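Local structure of CBS domain-containing protein (1PVM) at residues V75-R78 and L79-K83; R59-I62 and K63-P67; R129-S132 and R133-T137. The protein is of unknown function but joins a pair of CBS domains to a Zn ribbon-like domain that binds metal ions, iron among them. One frame throughout, in Å; residues are numbered along the deposited sequence.

Contact 1: V75-R78 and L79-K83; sequences VPIR and LVMRK
Backbone bonds hold I77 to V80 and M81. The oxygen I77 O takes both amides: M81 N arrives at 2.8 Å, nearly head-on with the carbonyl, while V80 N comes from well above the carbonyl plane. One residue earlier, P76 O receives L79 N at 3.1 Å, again from above the plane. The chain thus winds through a short 3-10 turn whose last link, from I77 to M81, spans four residues as in an alpha-helix.

A second polar group is R78 O, which K83 NZ reaches at 2.9 Å. The lysine gets there because CG starts between its backbone N and carbonyl carbon (chi1 61°) and the chain then runs straight back alongside the turn. NZ also forms a salt bridge with E184, and R78 makes a cation-pi contact with W24. A water donates to both R78 O and M81 O, at 2.7 Å from the latter, and so bridges these two carbonyls. M81 CG lies 3.5 Å from I77 O, whereas the exact place of the methionine's methyl end is doubtful.

The remaining contacts are apolar. V75 CG1 meets V80 CG2 at 3.9 Å, the two valines crossing at about a right angle. Methyl CD1 of L79 lies against the ring of P76, 4.0 Å from its CD. I77, V80 and M81 also pack on strand 52-57.

The whole is a 3-10 turn closed by a four-residue bond, in the loop between helix 58-65 and strand 87-89 where the second CBS sequence range begins, beside the C-terminal metal-binding ribbon.

Contact 2: R59-I62 and K63-P67; sequences RSII and KRFIP
I61 O is gripped by two amides, I66 N and F65 N, both at 3.0 Å. The first lies almost straight out from the carbonyl and reaches back five residues. The second comes from above the carbonyl plane, with a bent N-H...O angle of 139°. This forked acceptor belongs to a wider pi-type turn in helix 58-65, which follows strand 52-57 in the CBS fold. Before it the winding is that of a regular alpha-helix: K63 N bonds R59 O at 2.8 Å, and R64 N bonds S60 O, tilted from the plane of that carbonyl.

Side chains follow the same spacing. R59 and K63 run side by side, pointing the same way, with R59 CD 3.6 Å from K63 CG. This is contact between aliphatic stems: the guanidinium of R59 goes on to E58 and Y41 of the second subunit, by a salt bridge from NE to the first and a cation-pi contact with the second. I61 CG2 touches F65 CD2 at 3.9 Å, approaching the ring obliquely. With CG anti to the backbone N (chi1 165°), F65 sets its side chain against V28 and V75, while R64 makes a cation-pi contact with F173 of the ribbon domain, so that the helix faces both the partner subunit and the metal-binding module.

P67 has no amide hydrogen to give. Its CD sits 3.3 Å from I62 O, the oxygen that accepts a hydrogen bond from N36 ND2 of the second subunit.

Contact 3: R129-S132 and R133-T137; sequences RYLS and RASIT
The flat peptide group between S132 and R133 has S135 N and S132 OG to one side of its plane and I136 CG1, beyond the oxygen, to the other. At the oxygen end I136 N bonds S132 O at 3.1 Å from nearly straight ahead. I136 CG1 is 3.4 Å from the same oxygen, so an isoleucine stem lies beside the carbonyl that its own amide holds. The group opens helix 133-145, with S132 at its N-cap.

The cap itself is made by the serine hydroxyl: S135 N donates to S132 OG over 3.1 Å, with an N-H...O angle of 151°. OG can turn to this first-turn amide because it stands between its own backbone N and carbonyl carbon (chi1 68°).

Just ahead of the cap, L131 packs back on the first turn. Its CB meets I136 CG1 at 3.8 Å, and its methyl CD1 lies the same distance from S135 OG. L131 and S135 also both touch A98 on helix 94-104, so the start of the helix is laid against that neighbour.

The second subunit takes part on both sides of the cap. The guanidinium of R133 donates through NH2 to L131 O of that subunit, and L131 O here accepts from NH1 of the partner's R133. T137 OG1 is hydrogen-bonded to S128 OG of the second subunit, while T137 N closes the next helical turn onto R133 O at 3.1 Å.

In the fold
Along the chain contact 2 comes first, on helix 58-65, then contact 1 in the loop leading to strand 87-89, and finally contact 3 at the start of helix 133-145. Contacts 1 and 2 are neighbours, their centres 9 Å apart, and they touch where V80 CG1 packs 3.3 Å from S60 O. Although their residues belong to different CBS sequence ranges, they form one region on the ribbon-domain side of the chain. Contact 3 lies across the chain's centre from contact 1, with about 30 Å between centres, and 27 Å from contact 2. Contacts 2 and 3 both touch the second subunit, so each takes part in the dimer interface.

Contact 1: V75-R78 and L79-K83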
loop_
_atom_site.group_PDB
_atom_site.type_symbol
_atom_site.label_atom_id
_atom_site.label_comp_id
_atom_site.label_asym_id
_atom_site.label_seq_id
_atom_site.Cartn_x
_atom_site.Cartn_y
_atom_site.Cartn_z
ATOM N N VAL B 75 -0.158 4.411 18.725
ATOM C CA VAL B 75 -0.964 5.331 17.939
ATOM C C VAL B 75 -2.332 4.770 17.575
ATOM O O VAL B 75 -2.426 3.750 16.893
ATOM C CB VAL B 75 -0.248 5.706 16.629
ATOM C CG1 VAL B 75 -1.130 6.642 15.805
ATOM C CG2 VAL B 75 1.103 6.360 16.939
ATOM N N PRO B 76 -3.413 5.424 18.037
ATOM C CA PRO B 76 -4.769 4.955 17.721
ATOM C C PRO B 76 -5.054 5.291 16.257
ATOM O O PRO B 76 -4.652 6.353 15.774
ATOM C CB PRO B 76 -5.642 5.746 18.693
ATOM C CG PRO B 76 -4.900 7.039 18.831
ATOM C CD PRO B 76 -3.455 6.589 18.941
ATOM N N ILE B 77 -5.750 4.403 15.550
ATOM C CA ILE B 77 -6.009 4.639 14.134
ATOM C C ILE B 77 -6.821 5.889 13.795
ATOM O O ILE B 77 -6.807 6.337 12.648
ATOM C CB ILE B 77 -6.640 3.393 13.459
ATOM C CG1 ILE B 77 -7.955 3.005 14.134
ATOM C CG2 ILE B 77 -5.652 2.227 13.530
ATOM C CD1 ILE B 77 -8.643 1.811 13.477
ATOM N N ARG B 78 -7.513 6.465 14.779
ATOM C CA ARG B 78 -8.283 7.690 14.537
ATOM C C ARG B 78 -7.350 8.795 14.030
ATOM O O ARG B 78 -7.769 9.687 13.292
ATOM C CB ARG B 78 -8.984 8.145 15.821
ATOM C CG ARG B 78 -8.042 8.363 16.988
ATOM C CD ARG B 78 -8.780 8.355 18.323
ATOM N NE ARG B 78 -9.685 9.491 18.465
ATOM C CZ ARG B 78 -10.553 9.631 19.464
ATOM N NH1 ARG B 78 -10.634 8.700 20.407
ATOM N NH2 ARG B 78 -11.331 10.706 19.523
ATOM N N LEU B 79 -6.080 8.723 14.418
ATOM C CA LEU B 79 -5.093 9.717 14.003
ATOM C C LEU B 79 -4.508 9.415 12.629
ATOM O O LEU B 79 -3.785 10.230 12.065
ATOM C CB LEU B 79 -3.941 9.769 15.010
ATOM C CG LEU B 79 -4.273 10.172 16.448
ATOM C CD1 LEU B 79 -3.009 10.155 17.286
ATOM C CD2 LEU B 79 -4.900 11.555 16.457
ATOM N N VAL B 80 -4.837 8.247 12.093
ATOM C CA VAL B 80 -4.284 7.799 10.817
ATOM C C VAL B 80 -5.286 7.646 9.677
ATOM O O VAL B 80 -4.990 7.994 8.533
ATOM C CB VAL B 80 -3.561 6.443 11.020
ATOM C CG1 VAL B 80 -2.906 5.986 9.729
ATOM C CG2 VAL B 80 -2.527 6.576 12.129
ATOM N N MET B 81 -6.465 7.123 9.997
ATOM C CA MET B 81 -7.517 6.870 9.016
ATOM C C MET B 81 -7.909 8.054 8.146
ATOM O O MET B 81 -7.717 9.210 8.520
ATOM C CB MET B 81 -8.771 6.406 9.739
ATOM C CG MET B 81 -9.407 7.517 10.565
ATOM S SD MET B 81 -10.695 6.910 11.647
ATOM C CE MET B 81 -9.767 5.716 12.570
ATOM N N ARG B 82 -8.464 7.754 6.977
ATOM C CA ARG B 82 -8.967 8.802 6.101
ATOM C C ARG B 82 -10.265 9.215 6.794
ATOM O O ARG B 82 -11.095 8.363 7.116
ATOM C CB ARG B 82 -9.314 8.257 4.709
ATOM C CG ARG B 82 -8.182 7.552 3.980
ATOM C CD ARG B 82 -6.951 8.414 3.930
ATOM N NE ARG B 82 -5.983 7.951 2.942
ATOM C CZ ARG B 82 -4.804 8.527 2.752
ATOM N NH1 ARG B 82 -4.457 9.574 3.488
ATOM N NH2 ARG B 82 -3.980 8.075 1.815
ATOM N N LYS B 83 -10.446 10.506 7.037
ATOM C CA LYS B 83 -11.661 10.972 7.690
ATOM C C LYS B 83 -12.024 12.362 7.182
ATOM O O LYS B 83 -11.144 13.181 6.938
ATOM C CB LYS B 83 -11.473 10.987 9.214
ATOM C CG LYS B 83 -10.371 11.901 9.737
ATOM C CD LYS B 83 -10.219 11.720 11.253
ATOM C CE LYS B 83 -9.143 12.623 11.845
ATOM N NZ LYS B 83 -8.913 12.314 13.291
HETATM O O HOH W 1 -6.893 10.663 10.659
#

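Contact 2: R59-I62 and K63-P67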
loop_
_atom_site.group_PDB
_atom_site.type_symbol
_atom_site.label_atom_id
_atom_site.label_comp_id
_atom_site.label_asym_id
_atom_site.label_seq_id
_atom_site.Cartn_x
_atom_site.Cartn_y
_atom_site.Cartn_z
ATOM N N ARG B 59 -2.017 3.195 2.388
ATOM C CA ARG B 59 -1.463 4.516 2.145
ATOM C C ARG B 59 -1.656 5.439 3.350
ATOM O O ARG B 59 -0.768 6.231 3.665
ATOM C CB ARG B 59 -2.088 5.128 0.880
ATOM C CG ARG B 59 -1.460 6.451 0.434
ATOM C CD ARG B 59 0.049 6.346 0.266
ATOM N NE ARG B 59 0.429 5.367 -0.747
ATOM C CZ ARG B 59 0.309 5.552 -2.059
ATOM N NH1 ARG B 59 -0.181 6.691 -2.533
ATOM N NH2 ARG B 59 0.678 4.592 -2.897
ATOM N N SER B 60 -2.795 5.336 4.036
ATOM C CA SER B 60 -3.019 6.202 5.197
ATOM C C SER B 60 -1.940 5.932 6.256
ATOM O O SER B 60 -1.474 6.848 6.927
ATOM C CB SER B 60 -4.426 5.992 5.793
ATOM O OG SER B 60 -4.573 4.735 6.433
ATOM N N ILE B 61 -1.535 4.673 6.385
ATOM C CA ILE B 61 -0.502 4.300 7.348
ATOM C C ILE B 61 0.865 4.846 6.918
ATOM O O ILE B 61 1.627 5.363 7.739
ATOM C CB ILE B 61 -0.445 2.761 7.495
ATOM C CG1 ILE B 61 -1.757 2.272 8.114
ATOM C CG2 ILE B 61 0.743 2.349 8.337
ATOM C CD1 ILE B 61 -1.972 0.779 8.039
ATOM N N ILE B 62 1.170 4.746 5.626
ATOM C CA ILE B 62 2.445 5.234 5.102
ATOM C C ILE B 62 2.545 6.764 5.180
ATOM O O ILE B 62 3.594 7.319 5.534
ATOM C CB ILE B 62 2.643 4.803 3.620
ATOM C CG1 ILE B 62 2.700 3.275 3.511
ATOM C CG2 ILE B 62 3.904 5.435 3.051
ATOM C CD1 ILE B 62 3.799 2.620 4.316
ATOM N N LYS B 63 1.446 7.442 4.869
ATOM C CA LYS B 63 1.419 8.905 4.864
ATOM C C LYS B 63 1.191 9.572 6.215
ATOM O O LYS B 63 1.756 10.630 6.491
ATOM C CB LYS B 63 0.332 9.409 3.902
ATOM C CG LYS B 63 0.587 9.153 2.421
ATOM C CD LYS B 63 1.601 10.125 1.832
ATOM C CE LYS B 63 1.104 11.564 1.882
ATOM N NZ LYS B 63 2.050 12.512 1.216
ATOM N N ARG B 64 0.370 8.958 7.058
ATOM C CA ARG B 64 0.043 9.574 8.331
ATOM C C ARG B 64 0.540 8.896 9.596
ATOM O O ARG B 64 0.552 9.515 10.658
ATOM C CB ARG B 64 -1.467 9.787 8.384
ATOM C CG ARG B 64 -1.968 10.511 7.143
ATOM C CD ARG B 64 -3.475 10.601 7.099
ATOM N NE ARG B 64 -3.925 11.986 7.153
ATOM C CZ ARG B 64 -3.792 12.777 8.213
ATOM N NH1 ARG B 64 -3.219 12.319 9.317
ATOM N NH2 ARG B 64 -4.237 14.027 8.169
ATOM N N PHE B 65 0.944 7.634 9.509
ATOM C CA PHE B 65 1.464 6.969 10.698
ATOM C C PHE B 65 2.990 6.973 10.751
ATOM O O PHE B 65 3.579 7.445 11.717
ATOM C CB PHE B 65 1.001 5.519 10.799
ATOM C CG PHE B 65 1.788 4.723 11.801
ATOM C CD1 PHE B 65 1.635 4.950 13.165
ATOM C CD2 PHE B 65 2.738 3.797 11.380
ATOM C CE1 PHE B 65 2.419 4.270 14.096
ATOM C CE2 PHE B 65 3.526 3.114 12.299
ATOM C CZ PHE B 65 3.366 3.351 13.660
ATOM N N ILE B 66 3.629 6.434 9.720
ATOM C CA ILE B 66 5.085 6.368 9.717
ATOM C C ILE B 66 5.767 7.706 10.039
ATOM O O ILE B 66 6.696 7.745 10.843
ATOM C CB ILE B 66 5.621 5.822 8.371
ATOM C CG1 ILE B 66 5.064 4.414 8.107
ATOM C CG2 ILE B 66 7.143 5.772 8.397
ATOM C CD1 ILE B 66 5.519 3.348 9.085
ATOM N N PRO B 67 5.309 8.821 9.434
ATOM C CA PRO B 67 5.942 10.118 9.716
ATOM C C PRO B 67 5.900 10.597 11.171
ATOM O O PRO B 67 6.646 11.501 11.542
ATOM C CB PRO B 67 5.218 11.068 8.765
ATOM C CG PRO B 67 4.874 10.171 7.597
ATOM C CD PRO B 67 4.359 8.943 8.313
#

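Contact 3: R129-S132 and R133-T137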
loop_
_atom_site.group_PDB
_atom_site.type_symbol
_atom_site.label_atom_id
_atom_site.label_comp_id
_atom_site.label_asym_id
_atom_site.label_seq_id
_atom_site.Cartn_x
_atom_site.Cartn_y
_atom_site.Cartn_z
ATOM N N ARG B 129 -12.475 -4.772 -13.346
ATOM C CA ARG B 129 -13.170 -5.691 -14.245
ATOM C C ARG B 129 -14.143 -4.973 -15.175
ATOM O O ARG B 129 -14.606 -5.552 -16.165
ATOM C CB ARG B 129 -13.948 -6.738 -13.444
ATOM C CG ARG B 129 -13.098 -7.663 -12.596
ATOM C CD ARG B 129 -13.877 -8.914 -12.235
ATOM N NE ARG B 129 -13.080 -9.854 -11.453
ATOM C CZ ARG B 129 -12.750 -9.670 -10.181
ATOM N NH1 ARG B 129 -13.150 -8.577 -9.541
ATOM N NH2 ARG B 129 -12.019 -10.578 -9.547
ATOM N N TYR B 130 -14.443 -3.713 -14.868
ATOM C CA TYR B 130 -15.400 -2.947 -15.660
ATOM C C TYR B 130 -14.882 -1.659 -16.289
ATOM O O TYR B 130 -15.310 -1.283 -17.376
ATOM C CB TYR B 130 -16.621 -2.632 -14.796
ATOM C CG TYR B 130 -17.171 -3.868 -14.127
ATOM C CD1 TYR B 130 -16.703 -4.279 -12.883
ATOM C CD2 TYR B 130 -18.097 -4.679 -14.786
ATOM C CE1 TYR B 130 -17.135 -5.472 -12.309
ATOM C CE2 TYR B 130 -18.536 -5.874 -14.224
ATOM C CZ TYR B 130 -18.052 -6.265 -12.990
ATOM O OH TYR B 130 -18.477 -7.453 -12.446
ATOM N N LEU B 131 -13.969 -0.984 -15.605
ATOM C CA LEU B 131 -13.416 0.267 -16.102
ATOM C C LEU B 131 -12.587 0.113 -17.367
ATOM O O LEU B 131 -12.067 -0.963 -17.664
ATOM C CB LEU B 131 -12.534 0.917 -15.032
ATOM C CG LEU B 131 -13.177 1.332 -13.712
ATOM C CD1 LEU B 131 -12.128 2.019 -12.843
ATOM C CD2 LEU B 131 -14.347 2.274 -13.981
ATOM N N SER B 132 -12.456 1.211 -18.099
ATOM C CA SER B 132 -11.656 1.226 -19.312
ATOM C C SER B 132 -10.193 1.243 -18.877
ATOM O O SER B 132 -9.881 1.584 -17.735
ATOM C CB SER B 132 -11.956 2.487 -20.132
ATOM O OG SER B 132 -11.492 3.653 -19.467
ATOM N N ARG B 133 -9.300 0.869 -19.785
ATOM C CA ARG B 133 -7.874 0.861 -19.496
ATOM C C ARG B 133 -7.427 2.242 -19.010
ATOM O O ARG B 133 -6.708 2.360 -18.017
ATOM C CB ARG B 133 -7.101 0.464 -20.756
ATOM C CG ARG B 133 -5.699 1.041 -20.860
ATOM C CD ARG B 133 -5.081 0.689 -22.200
ATOM N NE ARG B 133 -4.974 -0.758 -22.343
ATOM C CZ ARG B 133 -4.541 -1.379 -23.434
ATOM N NH1 ARG B 133 -4.169 -0.678 -24.497
ATOM N NH2 ARG B 133 -4.479 -2.703 -23.456
ATOM N N ALA B 134 -7.863 3.283 -19.714
ATOM C CA ALA B 134 -7.503 4.651 -19.368
ATOM C C ALA B 134 -8.018 5.070 -17.991
ATOM O O ALA B 134 -7.338 5.793 -17.259
ATOM C CB ALA B 134 -8.027 5.605 -20.427
ATOM N N SER B 135 -9.216 4.626 -17.632
ATOM C CA SER B 135 -9.770 4.999 -16.341
ATOM C C SER B 135 -8.955 4.370 -15.205
ATOM O O SER B 135 -8.732 4.999 -14.162
ATOM C CB SER B 135 -11.230 4.568 -16.256
ATOM O OG SER B 135 -11.836 5.110 -15.102
ATOM N N ILE B 136 -8.507 3.136 -15.419
ATOM C CA ILE B 136 -7.704 2.425 -14.426
ATOM C C ILE B 136 -6.366 3.144 -14.246
ATOM O O ILE B 136 -5.917 3.354 -13.122
ATOM C CB ILE B 136 -7.455 0.959 -14.860
ATOM C CG1 ILE B 136 -8.775 0.187 -14.835
ATOM C CG2 ILE B 136 -6.432 0.293 -13.941
ATOM C CD1 ILE B 136 -8.702 -1.175 -15.518
ATOM N N THR B 137 -5.736 3.521 -15.353
ATOM C CA THR B 137 -4.462 4.234 -15.300
ATOM C C THR B 137 -4.651 5.573 -14.572
ATOM O O THR B 137 -3.796 5.997 -13.786
ATOM C CB THR B 137 -3.922 4.481 -16.725
ATOM O OG1 THR B 137 -3.762 3.224 -17.385
ATOM C CG2 THR B 137 -2.582 5.195 -16.684
#